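Local coordinates for Sodium/sialic acid symporter SiaT (Proteus mirabilis, PDB 5NV9), which uses the inward sodium gradient to drive uptake of the sialic acid N-acetylneuraminic acid across the bacterial inner membrane, at residues R121-L126 and G415-G420; A436-I441 and V470-I475. All coordinates share one frame; numbering follows the deposited sequence.

Contact 1: residues R121-L126 and G415-G420; sequences RLFASL and GGPMTG
F123 and A124 meet P417 and M418 where two transmembrane helices of the LeuT-fold symporter, 118-151 and 415-427, cross in a buried part of the protein, away from its centre. Their short segments run mostly antiparallel, at 138°, with axes 9.6 Å apart, so side chains must fill the interval. F123 spans part of it: CG stands anti to the backbone N (chi1 164°), which carries the far end of the ring over to the other helix. There the ring presents its edge, not a face, with F123 CE2 lying 3.8 Å from P417 CB. A rigid, apolar pyrrolidine suits this place, giving the aromatic edge a firm aliphatic surface.

Beside it, M418, present as selenomethionine, lays its chain along A124. M418 CG rests 3.8 Å from A124 CB, and M418 SE comes 3.7 Å from A124 O. The last torsion is nearly eclipsed (chi3 -17°), folding CE back until it too lies near that carbonyl. The small methyl of A124 lets the long selenoether chain settle against the helix backbone. Next to M418 in sequence, T419 turns its OG1 back one turn and donates to G415 O at 2.9 Å, so that carbonyl also takes a second bond besides the one from T419 N.

Around the contact, Y109 touches both A124 and M418, helix 433-452 packs on F123 and P417, and helix 236-253 lies against T419.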
# COMPACT_ATOMS: atom_id res chain seq x y z
N ARG A 121 7.66 16.98 -11.86
CA ARG A 121 7.91 15.56 -12.04
C ARG A 121 8.89 15.05 -11.00
O ARG A 121 8.60 14.08 -10.33
CB ARG A 121 8.37 15.27 -13.46
CG ARG A 121 9.11 13.97 -13.66
CD ARG A 121 9.34 13.79 -15.14
NE ARG A 121 9.86 12.47 -15.42
CZ ARG A 121 10.34 12.07 -16.61
NH1 ARG A 121 10.40 12.87 -17.64
NH2 ARG A 121 10.74 10.83 -16.77
N LEU A 122 10.03 15.73 -10.84
CA LEU A 122 11.04 15.33 -9.91
C LEU A 122 10.68 15.46 -8.44
O LEU A 122 11.12 14.60 -7.57
CB LEU A 122 12.32 16.11 -10.17
CG LEU A 122 13.09 15.69 -11.43
CD1 LEU A 122 14.20 16.68 -11.70
CD2 LEU A 122 13.67 14.31 -11.24
N PHE A 123 9.92 16.50 -8.10
CA PHE A 123 9.48 16.63 -6.74
C PHE A 123 8.63 15.40 -6.39
O PHE A 123 8.84 14.78 -5.33
CB PHE A 123 8.71 17.89 -6.46
CG PHE A 123 7.93 17.86 -5.17
CD1 PHE A 123 8.55 18.08 -3.96
CD2 PHE A 123 6.57 17.61 -5.18
CE1 PHE A 123 7.84 18.05 -2.78
CE2 PHE A 123 5.83 17.51 -4.00
CZ PHE A 123 6.47 17.76 -2.79
N ALA A 124 7.72 15.03 -7.29
CA ALA A 124 6.80 13.90 -7.05
C ALA A 124 7.50 12.54 -7.01
O ALA A 124 7.19 11.74 -6.16
CB ALA A 124 5.63 13.90 -8.06
N SER A 125 8.43 12.31 -7.95
CA SER A 125 9.18 11.10 -8.05
C SER A 125 10.09 10.84 -6.82
O SER A 125 10.12 9.73 -6.27
CB SER A 125 10.03 11.17 -9.32
OG SER A 125 10.65 9.95 -9.57
N LEU A 126 10.82 11.87 -6.37
CA LEU A 126 11.65 11.78 -5.19
C LEU A 126 10.80 11.57 -3.93
O LEU A 126 11.18 10.78 -3.05
CB LEU A 126 12.54 13.03 -5.06
CG LEU A 126 13.55 13.17 -6.19
CD1 LEU A 126 14.14 14.55 -6.19
CD2 LEU A 126 14.68 12.14 -6.08
N GLY A 415 3.07 13.25 0.42
CA GLY A 415 1.99 12.60 -0.31
C GLY A 415 0.84 13.51 -0.70
O GLY A 415 0.29 13.39 -1.82
N GLY A 416 0.48 14.40 0.19
CA GLY A 416 -0.52 15.41 -0.09
C GLY A 416 -0.14 16.27 -1.30
O GLY A 416 -0.88 16.32 -2.29
N PRO A 417 1.01 16.95 -1.23
CA PRO A 417 1.41 17.81 -2.37
C PRO A 417 1.55 17.00 -3.68
O PRO A 417 1.17 17.47 -4.74
CB PRO A 417 2.75 18.42 -1.90
CG PRO A 417 2.74 18.31 -0.41
CD PRO A 417 1.92 17.08 -0.09
N MSE A 418 2.07 15.76 -3.62
CA MSE A 418 2.20 14.98 -4.85
C MSE A 418 0.84 14.77 -5.50
O MSE A 418 0.65 14.89 -6.74
CB MSE A 418 2.96 13.73 -4.43
CG MSE A 418 3.11 12.65 -5.50
SE MSE A 418 3.89 11.02 -4.67
CE MSE A 418 4.56 11.94 -3.06
N THR A 419 -0.15 14.48 -4.67
CA THR A 419 -1.49 14.15 -5.13
C THR A 419 -2.21 15.40 -5.64
O THR A 419 -2.99 15.34 -6.62
CB THR A 419 -2.33 13.55 -3.99
OG1 THR A 419 -1.75 12.33 -3.51
CG2 THR A 419 -3.74 13.33 -4.42
N GLY A 420 -1.98 16.54 -4.97
CA GLY A 420 -2.56 17.80 -5.45
C GLY A 420 -2.11 18.18 -6.87
O GLY A 420 -2.87 18.76 -7.66

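Contact 2: residues A436-I441 and V470-I475; sequences AVVGII and VIAGTI
V438 points its CB at A472 of the opposing segment, but the beta carbon itself stops short and its branches decide what is met. V438 CG1, anti to the backbone N (chi1 174°), extends to 4.4 Å from A472 CB, a loose methyl-to-methyl contact. CG2 turns away from A472; the side chain also touches T476, F480 and a bound dodecyl maltoside molecule. A branched aliphatic residue fits a position between a neighbouring helix and detergent, which probably occupies a place that lipid would take in the membrane.

The last two transmembrane helices of the chain, 433-452 and 459-475, pair here as an antiparallel helical hairpin, crossing at 146°. Their axes come within 7.3 Å, and small residues make this possible. G439 and G473 face each other with their CA atoms 4.8 Å apart. The methyl of A472 presses directly on the bare backbone of the other helix, its CB 3.9 Å from G439 CA and 4.2 Å from G439 N. Further along, G439 CA approaches G473 N at 4.4 Å, again with no side chain between them. No hydrogen bond joins the two segments, although just beyond 436-441 the hydroxyl of S435 bonds to G473 O. A436 and I440 look away from 470-475 and pack on S120 of helix 118-151.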
# COMPACT_ATOMS: atom_id res chain seq x y z
N ALA A 436 1.91 25.50 -10.54
CA ALA A 436 2.14 24.23 -9.87
C ALA A 436 3.30 24.37 -8.83
O ALA A 436 3.15 23.93 -7.67
CB ALA A 436 2.39 23.10 -10.87
N VAL A 437 4.42 25.03 -9.20
CA VAL A 437 5.53 25.25 -8.28
C VAL A 437 5.12 26.09 -7.06
O VAL A 437 5.44 25.73 -5.96
CB VAL A 437 6.79 25.81 -8.97
CG1 VAL A 437 7.82 26.26 -7.96
CG2 VAL A 437 7.39 24.73 -9.85
N VAL A 438 4.42 27.22 -7.27
CA VAL A 438 3.86 28.00 -6.13
C VAL A 438 3.00 27.10 -5.23
O VAL A 438 3.13 27.12 -4.01
CB VAL A 438 3.05 29.21 -6.63
CG1 VAL A 438 2.37 29.87 -5.44
CG2 VAL A 438 3.96 30.15 -7.38
N GLY A 439 2.12 26.32 -5.85
CA GLY A 439 1.40 25.23 -5.16
C GLY A 439 2.23 24.26 -4.32
O GLY A 439 1.91 24.01 -3.15
N ILE A 440 3.32 23.73 -4.84
CA ILE A 440 4.19 22.89 -4.02
C ILE A 440 4.69 23.65 -2.77
O ILE A 440 4.72 23.14 -1.64
CB ILE A 440 5.36 22.35 -4.84
CG1 ILE A 440 4.85 21.37 -5.92
CG2 ILE A 440 6.38 21.65 -3.96
CD1 ILE A 440 5.79 21.19 -7.10
N ILE A 441 5.14 24.87 -2.97
CA ILE A 441 5.78 25.60 -1.90
C ILE A 441 4.79 25.87 -0.77
O ILE A 441 5.09 25.61 0.41
CB ILE A 441 6.40 26.89 -2.45
CG1 ILE A 441 7.65 26.53 -3.24
CG2 ILE A 441 6.69 27.88 -1.34
CD1 ILE A 441 8.07 27.57 -4.22
N VAL A 470 -3.92 22.64 -5.15
CA VAL A 470 -5.04 22.94 -6.03
C VAL A 470 -5.38 24.44 -5.95
O VAL A 470 -5.50 25.14 -6.98
CB VAL A 470 -6.27 22.05 -5.76
CG1 VAL A 470 -7.51 22.53 -6.53
CG2 VAL A 470 -6.01 20.61 -6.17
N ILE A 471 -5.54 24.94 -4.74
CA ILE A 471 -5.94 26.32 -4.57
C ILE A 471 -4.82 27.30 -5.00
O ILE A 471 -5.05 28.16 -5.84
CB ILE A 471 -6.48 26.57 -3.14
CG1 ILE A 471 -7.75 25.74 -2.89
CG2 ILE A 471 -6.77 28.03 -2.92
CD1 ILE A 471 -8.04 25.60 -1.40
N ALA A 472 -3.60 27.16 -4.49
CA ALA A 472 -2.57 28.08 -4.85
C ALA A 472 -2.29 27.95 -6.34
O ALA A 472 -2.05 28.95 -7.02
CB ALA A 472 -1.30 27.86 -4.02
N GLY A 473 -2.38 26.75 -6.89
CA GLY A 473 -2.02 26.59 -8.31
C GLY A 473 -3.12 27.05 -9.24
O GLY A 473 -2.90 27.27 -10.42
N THR A 474 -4.32 27.17 -8.71
CA THR A 474 -5.41 27.76 -9.46
C THR A 474 -5.38 29.33 -9.43
O THR A 474 -5.34 30.04 -10.47
CB THR A 474 -6.73 27.18 -8.94
OG1 THR A 474 -6.71 25.75 -9.14
CG2 THR A 474 -7.88 27.78 -9.72
N ILE A 475 -5.34 29.89 -8.25
CA ILE A 475 -5.38 31.34 -8.17
C ILE A 475 -4.16 32.07 -8.74
O ILE A 475 -4.31 33.17 -9.22
CB ILE A 475 -5.74 31.85 -6.72
CG1 ILE A 475 -4.70 31.43 -5.71
CG2 ILE A 475 -7.11 31.37 -6.30
CD1 ILE A 475 -5.18 31.54 -4.25

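In the fold
Both contacts are buried antiparallel helix crossings made by apolar packing, and both lack hydrogen bonds between their segments, yet they bridge their gaps differently. Contact 1 lies nearer the middle of the chain and joins helices far apart in sequence, one of which also carries R135, a residue of the sialic acid site; long side chains span its wider spacing. Contact 2 is more peripheral, pairs successive helices, and relies on glycine and alanine for close backbone approach, with detergent at its margin. The two share no helix, but their centres are only 13 Å apart and they touch: F123 CZ lies 4.1 Å from I440 CG2, and G420 O packs against V470 CG2.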